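Local structure of serine protease pet (Escherichia coli, 4OM9) at residues A[691-696]-A[725-730]; A[709-714]-A[747-752]; A[741-746]-A[761-766]; A[788-793]-A[806-811]. The protein is a secreted autotransporter enterotoxin of enteroaggregative E. coli, a serine protease that probably cleaves the host cytoskeletal protein alpha-fodrin. All coordinates share one frame; numbering follows the deposited sequence.

The four contacts follow one another along the beta-helical stem of the passenger domain and are structural packing within it. Contacts 1 and 2 interlock: their centres lie about 5 Å apart, strand 690-693 pairs with 708-712 and strand 725-729 with 747-755, and Tyr-727 packs into both. Contact 3 lies about 8 Å from contact 2, centre to centre, and joins it through strand 740-744, the parallel neighbour of 708-712. The centre of contact 4 is about 11 Å from that of contact 2 and about 12 Å from that of contact 3. Strand 788-791 pairs with 747-755, and Phe-763 meets Tyr-790 and Leu-807. Contacts 1 and 4, centres about 15 Å apart, do not touch.

Contact 1. Residues A[691-696]-A[725-730]; sequences VTASSS and MFYAAG
The ring of Tyr-727 lies alongside Ala-693, its CE1 corner 3.8 Å from the methyl CB. With CG anti to the carbonyl carbon (chi1 -55°), the ring leaves strand 725-729 and reaches across to the end of strand 690-693, where the chain turns. Ser-695 O approaches the same corner obliquely, 3.3 Å from Tyr-727 CE1. The phenol end of the ring lies doubtfully close to Ala-693 O in the model; the hydroxyl of Tyr-727 is hydrogen-bonded to Thr-712 O. Ser-696 makes the polar link. Its OG accepts the backbone N-H of Phe-726 at 3.0 Å in a fairly straight bond (162° at the hydrogen), while Ser-696 CA presents its hydrogen to Phe-726 O at 3.2 Å. Met-725, folded at chi2 and chi3, curls over the turn, its CG 3.8 Å from Ser-694 O, but its side chain is poorly ordered. Here one coil of the parallel beta-helix turns a corner beside the next: strand 697-699, which begins just beyond Ser-696, pairs in parallel with 725-729. A serine hydroxyl takes up a backbone donor near the start of strand 725-729, so the corner is tied by a side chain, while the aromatic ring and the methyl group fill the apolar side.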
loop_
_atom_site.group_PDB
_atom_site.type_symbol
_atom_site.label_atom_id
_atom_site.label_comp_id
_atom_site.label_asym_id
_atom_site.label_seq_id
_atom_site.Cartn_x
_atom_site.Cartn_y
_atom_site.Cartn_z
ATOM N N VAL A 691 -12.735 1.535 -16.894
ATOM C CA VAL A 691 -13.208 0.193 -16.677
ATOM C C VAL A 691 -13.051 -0.644 -17.937
ATOM O O VAL A 691 -13.625 -0.337 -18.990
ATOM C CB VAL A 691 -14.675 0.211 -16.212
ATOM C CG1 VAL A 691 -15.150 -1.187 -15.792
ATOM C CG2 VAL A 691 -14.822 1.197 -15.064
ATOM N N THR A 692 -12.253 -1.695 -17.828
ATOM C CA THR A 692 -12.090 -2.662 -18.901
ATOM C C THR A 692 -12.575 -4.027 -18.430
ATOM O O THR A 692 -12.112 -4.547 -17.408
ATOM C CB THR A 692 -10.623 -2.775 -19.357
ATOM O OG1 THR A 692 -10.043 -1.466 -19.462
ATOM C CG2 THR A 692 -10.531 -3.492 -20.694
ATOM N N ALA A 693 -13.513 -4.606 -19.167
ATOM C CA ALA A 693 -14.039 -5.919 -18.822
ATOM C C ALA A 693 -13.703 -6.941 -19.906
ATOM O O ALA A 693 -14.393 -7.029 -20.915
ATOM C CB ALA A 693 -15.538 -5.845 -18.604
ATOM N N SER A 694 -12.645 -7.711 -19.690
ATOM C CA SER A 694 -12.177 -8.682 -20.671
ATOM C C SER A 694 -12.862 -10.017 -20.456
ATOM O O SER A 694 -12.580 -11.008 -21.132
ATOM C CB SER A 694 -10.658 -8.845 -20.584
ATOM O OG SER A 694 -10.006 -7.592 -20.714
ATOM N N SER A 695 -13.768 -10.026 -19.492
ATOM C CA SER A 695 -14.465 -11.233 -19.094
ATOM C C SER A 695 -15.957 -10.954 -19.150
ATOM O O SER A 695 -16.376 -9.814 -18.941
ATOM C CB SER A 695 -14.020 -11.660 -17.685
ATOM O OG SER A 695 -14.648 -12.859 -17.275
ATOM N N SER A 696 -16.753 -11.979 -19.432
ATOM C CA SER A 696 -18.207 -11.820 -19.560
ATOM C C SER A 696 -18.861 -11.028 -18.421
ATOM O O SER A 696 -18.545 -11.232 -17.246
ATOM C CB SER A 696 -18.881 -13.191 -19.641
ATOM O OG SER A 696 -18.779 -13.762 -20.928
ATOM N N MET A 725 -16.404 -13.710 -25.468
ATOM C CA MET A 725 -17.400 -13.770 -24.386
ATOM C C MET A 725 -18.575 -12.782 -24.589
ATOM O O MET A 725 -18.641 -12.095 -25.606
ATOM C CB MET A 725 -16.721 -13.529 -23.030
ATOM C CG MET A 725 -15.508 -12.611 -23.038
ATOM S SD MET A 725 -15.958 -10.877 -23.010
ATOM C CE MET A 725 -16.199 -10.527 -24.752
ATOM N N PHE A 726 -19.504 -12.717 -23.634
ATOM C CA PHE A 726 -20.718 -11.904 -23.802
ATOM C C PHE A 726 -20.876 -10.760 -22.800
ATOM O O PHE A 726 -20.392 -10.824 -21.678
ATOM C CB PHE A 726 -21.984 -12.764 -23.694
ATOM C CG PHE A 726 -21.850 -14.147 -24.254
ATOM C CD1 PHE A 726 -21.401 -14.355 -25.546
ATOM C CD2 PHE A 726 -22.203 -15.248 -23.483
ATOM C CE1 PHE A 726 -21.293 -15.634 -26.049
ATOM C CE2 PHE A 726 -22.095 -16.528 -23.983
ATOM C CZ PHE A 726 -21.640 -16.722 -25.265
ATOM N N TYR A 727 -21.607 -9.729 -23.208
ATOM C CA TYR A 727 -22.031 -8.683 -22.286
ATOM C C TYR A 727 -23.512 -8.397 -22.457
ATOM O O TYR A 727 -23.921 -7.792 -23.448
ATOM C CB TYR A 727 -21.241 -7.395 -22.502
ATOM C CG TYR A 727 -19.750 -7.560 -22.422
ATOM C CD1 TYR A 727 -19.093 -7.550 -21.196
ATOM C CD2 TYR A 727 -18.994 -7.718 -23.577
ATOM C CE1 TYR A 727 -17.726 -7.704 -21.123
ATOM C CE2 TYR A 727 -17.634 -7.859 -23.519
ATOM C CZ TYR A 727 -17.000 -7.854 -22.292
ATOM O OH TYR A 727 -15.630 -8.008 -22.242
ATOM N N ALA A 728 -24.317 -8.831 -21.493
ATOM C CA ALA A 728 -25.736 -8.506 -21.488
ATOM C C ALA A 728 -26.037 -7.494 -20.391
ATOM O O ALA A 728 -25.552 -7.625 -19.258
ATOM C CB ALA A 728 -26.576 -9.761 -21.299
ATOM N N ALA A 729 -26.816 -6.477 -20.738
ATOM C CA ALA A 729 -27.368 -5.558 -19.754
ATOM C C ALA A 729 -28.845 -5.341 -20.049
ATOM O O ALA A 729 -29.202 -4.528 -20.899
ATOM C CB ALA A 729 -26.615 -4.240 -19.758
ATOM N N GLY A 730 -29.695 -6.089 -19.356
ATOM C CA GLY A 730 -31.126 -6.048 -19.572
ATOM C C GLY A 730 -31.705 -4.651 -19.473
ATOM O O GLY A 730 -32.634 -4.305 -20.205
#

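Contact 2. Residues A[709-714]-A[747-752]; sequences LTLTGA and ASVTGD
Two faces of the beta-helix meet here across its interior, where the strand of one coil looks onto a strand of the next that has already turned the corner. Strands 709-712 and 747-750 run at 121° to each other and approach to 6.9 Å between axes, too far and too steep for pairing, so side chains carry the contact. Ala-747 points its methyl toward the end of the first strand: CB lies 3.5 Å from Leu-711 O and 4.2 Å from Thr-712 CA. Leu-711 answers along the same interior, with CD1 anti to CA (chi2 175°), which carries CD1 to 4.4 Å from Val-749 CG2, a loose apolar touch. Val-749 offers that branch because its CG1 stands anti to the backbone N, placing CG2 beside the N.

In the right-handed parallel beta-helix of autotransporter passengers, alternate residues of each strand face inward and stack with their counterparts in adjoining coils; Leu-711, Ala-747 and Val-749 are such residues, and all three also touch Tyr-727 from strand 725-729, the parallel neighbour of 747-755. Thr-712, by contrast, turns its side chain away from 747-752. Its OG1 donates to Gly-713 O at 2.9 Å, and it also has a weak hydrogen bond with Ser-694 OG. Gly-713 N lies 4.4 Å from Ala-747 N, and its backbone is hydrogen-bonded to that of Asn-745 in the adjoining coil.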
loop_
_atom_site.group_PDB
_atom_site.type_symbol
_atom_site.label_atom_id
_atom_site.label_comp_id
_atom_site.label_asym_id
_atom_site.label_seq_id
_atom_site.Cartn_x
_atom_site.Cartn_y
_atom_site.Cartn_z
ATOM N N LEU A 709 -15.456 3.024 -20.671
ATOM C CA LEU A 709 -15.861 1.631 -20.522
ATOM C C LEU A 709 -15.521 0.839 -21.786
ATOM O O LEU A 709 -15.976 1.156 -22.896
ATOM C CB LEU A 709 -17.354 1.526 -20.208
ATOM C CG LEU A 709 -17.922 0.109 -20.095
ATOM C CD1 LEU A 709 -17.235 -0.685 -18.933
ATOM C CD2 LEU A 709 -19.416 0.169 -19.904
ATOM N N THR A 710 -14.705 -0.190 -21.607
ATOM C CA THR A 710 -14.257 -1.010 -22.712
ATOM C C THR A 710 -14.603 -2.473 -22.470
ATOM O O THR A 710 -14.349 -3.021 -21.396
ATOM C CB THR A 710 -12.754 -0.870 -22.925
ATOM O OG1 THR A 710 -12.424 0.516 -23.056
ATOM C CG2 THR A 710 -12.329 -1.606 -24.176
ATOM N N LEU A 711 -15.187 -3.101 -23.480
ATOM C CA LEU A 711 -15.620 -4.481 -23.376
ATOM C C LEU A 711 -14.947 -5.325 -24.456
ATOM O O LEU A 711 -15.049 -5.022 -25.647
ATOM C CB LEU A 711 -17.137 -4.548 -23.483
ATOM C CG LEU A 711 -17.859 -3.534 -22.597
ATOM C CD1 LEU A 711 -19.359 -3.565 -22.855
ATOM C CD2 LEU A 711 -17.551 -3.823 -21.139
ATOM N N THR A 712 -14.229 -6.365 -24.039
ATOM C CA THR A 712 -13.396 -7.138 -24.959
ATOM C C THR A 712 -13.425 -8.614 -24.650
ATOM O O THR A 712 -13.702 -9.005 -23.520
ATOM C CB THR A 712 -11.909 -6.737 -24.906
ATOM O OG1 THR A 712 -11.309 -7.368 -23.775
ATOM C CG2 THR A 712 -11.717 -5.230 -24.806
ATOM N N GLY A 713 -13.079 -9.428 -25.644
ATOM C CA GLY A 713 -12.923 -10.856 -25.441
ATOM C C GLY A 713 -11.848 -11.143 -24.419
ATOM O O GLY A 713 -11.066 -10.258 -24.074
ATOM N N ALA A 714 -11.804 -12.374 -23.923
ATOM C CA ALA A 714 -10.755 -12.752 -22.983
ATOM C C ALA A 714 -9.413 -12.733 -23.703
ATOM O O ALA A 714 -9.092 -13.645 -24.459
ATOM C CB ALA A 714 -11.029 -14.118 -22.380
ATOM N N ALA A 747 -16.085 -9.372 -28.868
ATOM C CA ALA A 747 -17.061 -8.979 -27.873
ATOM C C ALA A 747 -18.467 -9.047 -28.460
ATOM O O ALA A 747 -18.724 -8.484 -29.518
ATOM C CB ALA A 747 -16.767 -7.579 -27.376
ATOM N N SER A 748 -19.373 -9.729 -27.771
ATOM C CA SER A 748 -20.769 -9.776 -28.182
ATOM C C SER A 748 -21.644 -9.057 -27.157
ATOM O O SER A 748 -21.847 -9.551 -26.058
ATOM C CB SER A 748 -21.226 -11.220 -28.361
ATOM O OG SER A 748 -22.607 -11.274 -28.657
ATOM N N VAL A 749 -22.160 -7.891 -27.529
ATOM C CA VAL A 749 -22.798 -6.981 -26.586
ATOM C C VAL A 749 -24.298 -6.849 -26.810
ATOM O O VAL A 749 -24.741 -6.385 -27.861
ATOM C CB VAL A 749 -22.176 -5.578 -26.678
ATOM C CG1 VAL A 749 -22.795 -4.643 -25.649
ATOM C CG2 VAL A 749 -20.678 -5.661 -26.512
ATOM N N THR A 750 -25.082 -7.240 -25.809
ATOM C CA THR A 750 -26.535 -7.148 -25.901
ATOM C C THR A 750 -27.037 -6.074 -24.936
ATOM O O THR A 750 -26.445 -5.854 -23.882
ATOM C CB THR A 750 -27.209 -8.521 -25.597
ATOM O OG1 THR A 750 -26.738 -9.506 -26.525
ATOM C CG2 THR A 750 -28.728 -8.442 -25.702
ATOM N N GLY A 751 -28.116 -5.391 -25.307
ATOM C CA GLY A 751 -28.732 -4.404 -24.439
ATOM C C GLY A 751 -28.612 -3.012 -25.014
ATOM O O GLY A 751 -27.535 -2.616 -25.465
ATOM N N ASP A 752 -29.715 -2.268 -24.990
ATOM C CA ASP A 752 -29.788 -0.970 -25.660
ATOM C C ASP A 752 -28.771 0.006 -25.090
ATOM O O ASP A 752 -28.299 -0.160 -23.971
ATOM C CB ASP A 752 -31.197 -0.381 -25.546
ATOM C CG ASP A 752 -32.266 -1.307 -26.102
ATOM O OD1 ASP A 752 -31.982 -2.041 -27.067
ATOM O OD2 ASP A 752 -33.392 -1.305 -25.568
#

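Contact 3. Residues A[741-746]-A[761-766]; sequences FTAKNQ and LSFGSA
Ser-762 and Ala-743 meet through a side chain standing in for a backbone partner: Ser-762 OG accepts the N-H of Ala-743 at a short 2.6 Å, with 153° at the hydrogen. Its chi1 of 77° sets OG between its own N and carbonyl carbon, turned toward strand 740-744. Ala-743 is engaged at its other polar atom too. Its carbonyl O takes the N-H of Gly-764 at 2.8 Å, the donor tilted a little from the carbonyl plane, and Phe-763 CA adds a C-H contact to the same O at 3.2 Å. The two segments run nearly in the same direction, 8° apart, and the opposite edge of the strand is held by 708-712, where Thr-742 and Lys-744 bond to Leu-709 and Leu-711. Farther on, Ser-765 OG lies 3.0 Å from Asn-745 OD1, but its established partner is Asp-787 OD1, which also receives a weak bond from Asn-745 N. On the apolar side, Ala-743 CB sits at the edge of the Phe-763 ring, in its plane, 3.8 Å from CD1; that ring stacks on Tyr-790. A cis peptide precedes Ser-762, and the segment is irregular. The contact thus continues the parallel stacking of the beta-helix without a regular strand: one serine hydroxyl and one glycine N-H satisfy both backbone polar atoms of Ala-743.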
loop_
_atom_site.group_PDB
_atom_site.type_symbol
_atom_site.label_atom_id
_atom_site.label_comp_id
_atom_site.label_asym_id
_atom_site.label_seq_id
_atom_site.Cartn_x
_atom_site.Cartn_y
_atom_site.Cartn_z
ATOM N N PHE A 741 -17.402 4.588 -24.728
ATOM C CA PHE A 741 -17.966 3.261 -24.625
ATOM C C PHE A 741 -17.450 2.441 -25.801
ATOM O O PHE A 741 -17.918 2.587 -26.931
ATOM C CB PHE A 741 -19.492 3.326 -24.596
ATOM C CG PHE A 741 -20.160 1.984 -24.510
ATOM C CD1 PHE A 741 -20.460 1.268 -25.660
ATOM C CD2 PHE A 741 -20.509 1.447 -23.282
ATOM C CE1 PHE A 741 -21.077 0.042 -25.590
ATOM C CE2 PHE A 741 -21.131 0.214 -23.200
ATOM C CZ PHE A 741 -21.416 -0.488 -24.356
ATOM N N THR A 742 -16.476 1.587 -25.516
ATOM C CA THR A 742 -15.773 0.822 -26.528
ATOM C C THR A 742 -16.016 -0.684 -26.420
ATOM O O THR A 742 -15.851 -1.283 -25.360
ATOM C CB THR A 742 -14.246 1.097 -26.461
ATOM O OG1 THR A 742 -14.003 2.493 -26.658
ATOM C CG2 THR A 742 -13.487 0.304 -27.520
ATOM N N ALA A 743 -16.416 -1.292 -27.531
ATOM C CA ALA A 743 -16.521 -2.739 -27.619
ATOM C C ALA A 743 -15.667 -3.215 -28.781
ATOM O O ALA A 743 -15.708 -2.628 -29.864
ATOM C CB ALA A 743 -17.963 -3.169 -27.794
ATOM N N LYS A 744 -14.897 -4.274 -28.561
ATOM C CA LYS A 744 -13.927 -4.739 -29.546
ATOM C C LYS A 744 -13.373 -6.117 -29.202
ATOM O O LYS A 744 -13.599 -6.629 -28.105
ATOM C CB LYS A 744 -12.773 -3.744 -29.660
ATOM C CG LYS A 744 -11.880 -3.711 -28.438
ATOM C CD LYS A 744 -10.868 -2.577 -28.519
ATOM C CE LYS A 744 -10.020 -2.502 -27.251
ATOM N NZ LYS A 744 -8.924 -1.493 -27.343
ATOM N N ASN A 745 -12.642 -6.702 -30.150
ATOM C CA ASN A 745 -11.924 -7.958 -29.936
ATOM C C ASN A 745 -12.791 -9.107 -29.444
ATOM O O ASN A 745 -12.674 -9.526 -28.302
ATOM C CB ASN A 745 -10.774 -7.743 -28.951
ATOM C CG ASN A 745 -9.494 -7.311 -29.638
ATOM O OD1 ASN A 745 -9.289 -6.127 -29.910
ATOM N ND2 ASN A 745 -8.624 -8.273 -29.925
ATOM N N GLN A 746 -13.648 -9.615 -30.322
ATOM C CA GLN A 746 -14.504 -10.763 -30.023
ATOM C C GLN A 746 -15.389 -10.501 -28.808
ATOM O O GLN A 746 -15.437 -11.285 -27.858
ATOM C CB GLN A 746 -13.655 -12.022 -29.841
ATOM C CG GLN A 746 -13.119 -12.555 -31.165
ATOM C CD GLN A 746 -12.099 -13.653 -30.995
ATOM O OE1 GLN A 746 -11.724 -13.997 -29.877
ATOM N NE2 GLN A 746 -11.644 -14.213 -32.106
ATOM N N LEU A 761 -17.526 6.419 -29.893
ATOM C CA LEU A 761 -17.035 5.041 -29.973
ATOM C C LEU A 761 -18.165 3.985 -29.967
ATOM O O LEU A 761 -19.277 4.289 -29.520
ATOM C CB LEU A 761 -16.025 4.839 -28.831
ATOM C CG LEU A 761 -14.690 5.529 -29.158
ATOM C CD1 LEU A 761 -13.702 5.444 -28.014
ATOM C CD2 LEU A 761 -14.086 4.957 -30.443
ATOM N N SER A 762 -17.926 2.763 -30.476
ATOM C CA SER A 762 -16.627 2.233 -30.928
ATOM C C SER A 762 -16.703 1.056 -31.886
ATOM O O SER A 762 -15.963 1.003 -32.864
ATOM C CB SER A 762 -15.838 1.714 -29.760
ATOM O OG SER A 762 -16.373 0.449 -29.404
ATOM N N PHE A 763 -17.570 0.102 -31.529
ATOM C CA PHE A 763 -17.597 -1.294 -32.015
ATOM C C PHE A 763 -16.517 -1.733 -33.006
ATOM O O PHE A 763 -16.421 -1.211 -34.111
ATOM C CB PHE A 763 -18.953 -1.606 -32.649
ATOM C CG PHE A 763 -20.130 -1.229 -31.802
ATOM C CD1 PHE A 763 -20.176 -1.547 -30.463
ATOM C CD2 PHE A 763 -21.200 -0.552 -32.362
ATOM C CE1 PHE A 763 -21.270 -1.187 -29.688
ATOM C CE2 PHE A 763 -22.292 -0.194 -31.605
ATOM C CZ PHE A 763 -22.330 -0.512 -30.265
ATOM N N GLY A 764 -15.725 -2.722 -32.615
ATOM C CA GLY A 764 -14.779 -3.324 -33.532
ATOM C C GLY A 764 -13.352 -2.838 -33.399
ATOM O O GLY A 764 -13.088 -1.639 -33.278
ATOM N N SER A 765 -12.430 -3.794 -33.427
ATOM C CA SER A 765 -11.006 -3.510 -33.342
ATOM C C SER A 765 -10.564 -2.573 -34.454
ATOM O O SER A 765 -10.548 -2.959 -35.622
ATOM C CB SER A 765 -10.204 -4.809 -33.411
ATOM O OG SER A 765 -10.750 -5.794 -32.552
ATOM N N ALA A 766 -10.210 -1.346 -34.084
ATOM C CA ALA A 766 -9.773 -0.340 -35.048
ATOM C C ALA A 766 -8.498 -0.769 -35.772
ATOM O O ALA A 766 -7.394 -0.387 -35.380
ATOM C CB ALA A 766 -9.561 0.995 -34.354
#

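Contact 4. Residues A[788-793]-A[806-811]; sequences TSYQGS and ALWKVT
Ala-806 meets Thr-788 first, its CA directing a hydrogen to Thr-788 O at 3.6 Å. Leu-807, preceded by a cis peptide, turns its side chain away, yet its carbonyl O takes a long, weak hydrogen bond from Tyr-790 N (3.5 Å). Trp-808 brings the aromatic part of the contact. Its side chain runs beside that of Tyr-790, pointing the same way, with CE3 3.4 Å from Tyr-790 CE2; the rings are oblique, planes at 50° and centroids 5.6 Å apart. The far edge of the indole reaches the backbone beyond, CZ3 lying 3.6 Å from Ser-793 N, which itself donates to Tyr-790 OH. The Lys-809 side chain crosses that of Gln-791 obliquely. Val-810, in the same segment, lays CG2 over the centre of the indole of Trp-808, 3.4 Å above its plane, and its CA faces Gly-792 O at 3.2 Å. Thr-811 N also approaches Gly-792 O, so closely in the model that the distance is doubtful. Strand 788-791 is thus flanked on both edges: Ser-789 and Gln-791 bond to strand 747-755, whereas Tyr-790 turns its backbone to 806-811 and hydrogen-bonds through OH to Gly-751 O.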
loop_
_atom_site.group_PDB
_atom_site.type_symbol
_atom_site.label_atom_id
_atom_site.label_comp_id
_atom_site.label_asym_id
_atom_site.label_seq_id
_atom_site.Cartn_x
_atom_site.Cartn_y
_atom_site.Cartn_z
ATOM N N THR A 788 -16.742 -8.185 -33.541
ATOM C CA THR A 788 -17.618 -7.517 -32.586
ATOM C C THR A 788 -19.060 -7.472 -33.043
ATOM O O THR A 788 -19.366 -6.985 -34.131
ATOM C CB THR A 788 -17.150 -6.066 -32.301
ATOM O OG1 THR A 788 -15.825 -6.082 -31.749
ATOM C CG2 THR A 788 -18.093 -5.379 -31.317
ATOM N N SER A 789 -19.956 -7.985 -32.211
ATOM C CA SER A 789 -21.375 -7.834 -32.487
ATOM C C SER A 789 -22.029 -7.092 -31.333
ATOM O O SER A 789 -21.607 -7.219 -30.182
ATOM C CB SER A 789 -22.052 -9.186 -32.714
ATOM O OG SER A 789 -22.299 -9.840 -31.481
ATOM N N TYR A 790 -23.038 -6.298 -31.671
ATOM C CA TYR A 790 -23.848 -5.576 -30.715
ATOM C C TYR A 790 -25.313 -5.739 -31.073
ATOM O O TYR A 790 -25.635 -5.995 -32.240
ATOM C CB TYR A 790 -23.463 -4.091 -30.682
ATOM C CG TYR A 790 -24.516 -3.248 -30.015
ATOM C CD1 TYR A 790 -24.594 -3.169 -28.631
ATOM C CD2 TYR A 790 -25.471 -2.578 -30.768
ATOM C CE1 TYR A 790 -25.580 -2.424 -28.020
ATOM C CE2 TYR A 790 -26.454 -1.836 -30.169
ATOM C CZ TYR A 790 -26.509 -1.762 -28.801
ATOM O OH TYR A 790 -27.501 -1.016 -28.220
ATOM N N GLN A 791 -26.201 -5.602 -30.085
ATOM C CA GLN A 791 -27.641 -5.456 -30.372
ATOM C C GLN A 791 -28.422 -4.878 -29.193
ATOM O O GLN A 791 -28.286 -5.339 -28.076
ATOM C CB GLN A 791 -28.266 -6.798 -30.813
ATOM C CG GLN A 791 -28.201 -7.892 -29.771
ATOM C CD GLN A 791 -29.351 -8.882 -29.961
ATOM O OE1 GLN A 791 -30.508 -8.564 -29.666
ATOM N NE2 GLN A 791 -29.042 -10.070 -30.471
ATOM N N GLY A 792 -29.253 -3.875 -29.456
ATOM C CA GLY A 792 -29.427 -3.360 -30.799
ATOM C C GLY A 792 -30.330 -2.152 -30.896
ATOM O O GLY A 792 -31.203 -2.119 -31.746
ATOM N N SER A 793 -30.122 -1.160 -30.035
ATOM C CA SER A 793 -30.878 0.087 -30.125
ATOM C C SER A 793 -30.094 1.259 -29.540
ATOM O O SER A 793 -29.812 1.286 -28.346
ATOM C CB SER A 793 -32.222 -0.054 -29.415
ATOM O OG SER A 793 -32.797 1.213 -29.162
ATOM N N ALA A 806 -17.797 -4.654 -37.936
ATOM C CA ALA A 806 -18.840 -4.860 -36.928
ATOM C C ALA A 806 -20.074 -5.466 -37.694
ATOM O O ALA A 806 -19.823 -6.010 -38.768
ATOM C CB ALA A 806 -19.095 -3.562 -36.195
ATOM N N LEU A 807 -21.360 -5.419 -37.294
ATOM C CA LEU A 807 -22.068 -4.426 -36.483
ATOM C C LEU A 807 -23.250 -5.003 -35.726
ATOM O O LEU A 807 -23.165 -6.075 -35.136
ATOM C CB LEU A 807 -22.579 -3.299 -37.376
ATOM C CG LEU A 807 -22.285 -1.849 -37.011
ATOM C CD1 LEU A 807 -22.056 -1.706 -35.525
ATOM C CD2 LEU A 807 -21.108 -1.361 -37.817
ATOM N N TRP A 808 -24.366 -4.278 -35.763
ATOM C CA TRP A 808 -25.538 -4.684 -35.001
ATOM C C TRP A 808 -26.680 -5.192 -35.831
ATOM O O TRP A 808 -26.712 -5.038 -37.051
ATOM C CB TRP A 808 -26.069 -3.553 -34.101
ATOM C CG TRP A 808 -26.124 -2.170 -34.658
ATOM C CD1 TRP A 808 -25.424 -1.670 -35.708
ATOM C CD2 TRP A 808 -26.911 -1.093 -34.154
ATOM N NE1 TRP A 808 -25.736 -0.347 -35.905
ATOM C CE2 TRP A 808 -26.646 0.034 -34.955
ATOM C CE3 TRP A 808 -27.820 -0.972 -33.104
ATOM C CZ2 TRP A 808 -27.254 1.261 -34.744
ATOM C CZ3 TRP A 808 -28.421 0.243 -32.893
ATOM C CH2 TRP A 808 -28.145 1.346 -33.718
ATOM N N LYS A 809 -27.626 -5.800 -35.129
ATOM C CA LYS A 809 -28.811 -6.332 -35.763
ATOM C C LYS A 809 -29.969 -5.331 -35.659
ATOM O O LYS A 809 -31.028 -5.533 -36.244
ATOM C CB LYS A 809 -29.180 -7.672 -35.130
ATOM C CG LYS A 809 -27.989 -8.597 -34.849
ATOM C CD LYS A 809 -28.479 -10.031 -34.653
ATOM C CE LYS A 809 -27.354 -11.020 -34.394
ATOM N NZ LYS A 809 -27.082 -11.172 -32.935
ATOM N N VAL A 810 -29.737 -4.254 -34.908
ATOM C CA VAL A 810 -30.694 -3.158 -34.688
ATOM C C VAL A 810 -32.113 -3.596 -34.325
ATOM O O VAL A 810 -32.900 -3.931 -35.194
ATOM C CB VAL A 810 -30.790 -2.247 -35.911
ATOM C CG1 VAL A 810 -31.560 -0.994 -35.550
ATOM C CG2 VAL A 810 -29.405 -1.886 -36.409
ATOM N N THR A 811 -32.439 -3.557 -33.034
ATOM C CA THR A 811 -33.730 -4.037 -32.543
ATOM C C THR A 811 -34.701 -2.909 -32.214
ATOM O O THR A 811 -35.819 -3.162 -31.762
ATOM C CB THR A 811 -33.569 -4.926 -31.271
ATOM O OG1 THR A 811 -32.702 -4.286 -30.318
ATOM C CG2 THR A 811 -33.011 -6.299 -31.629
#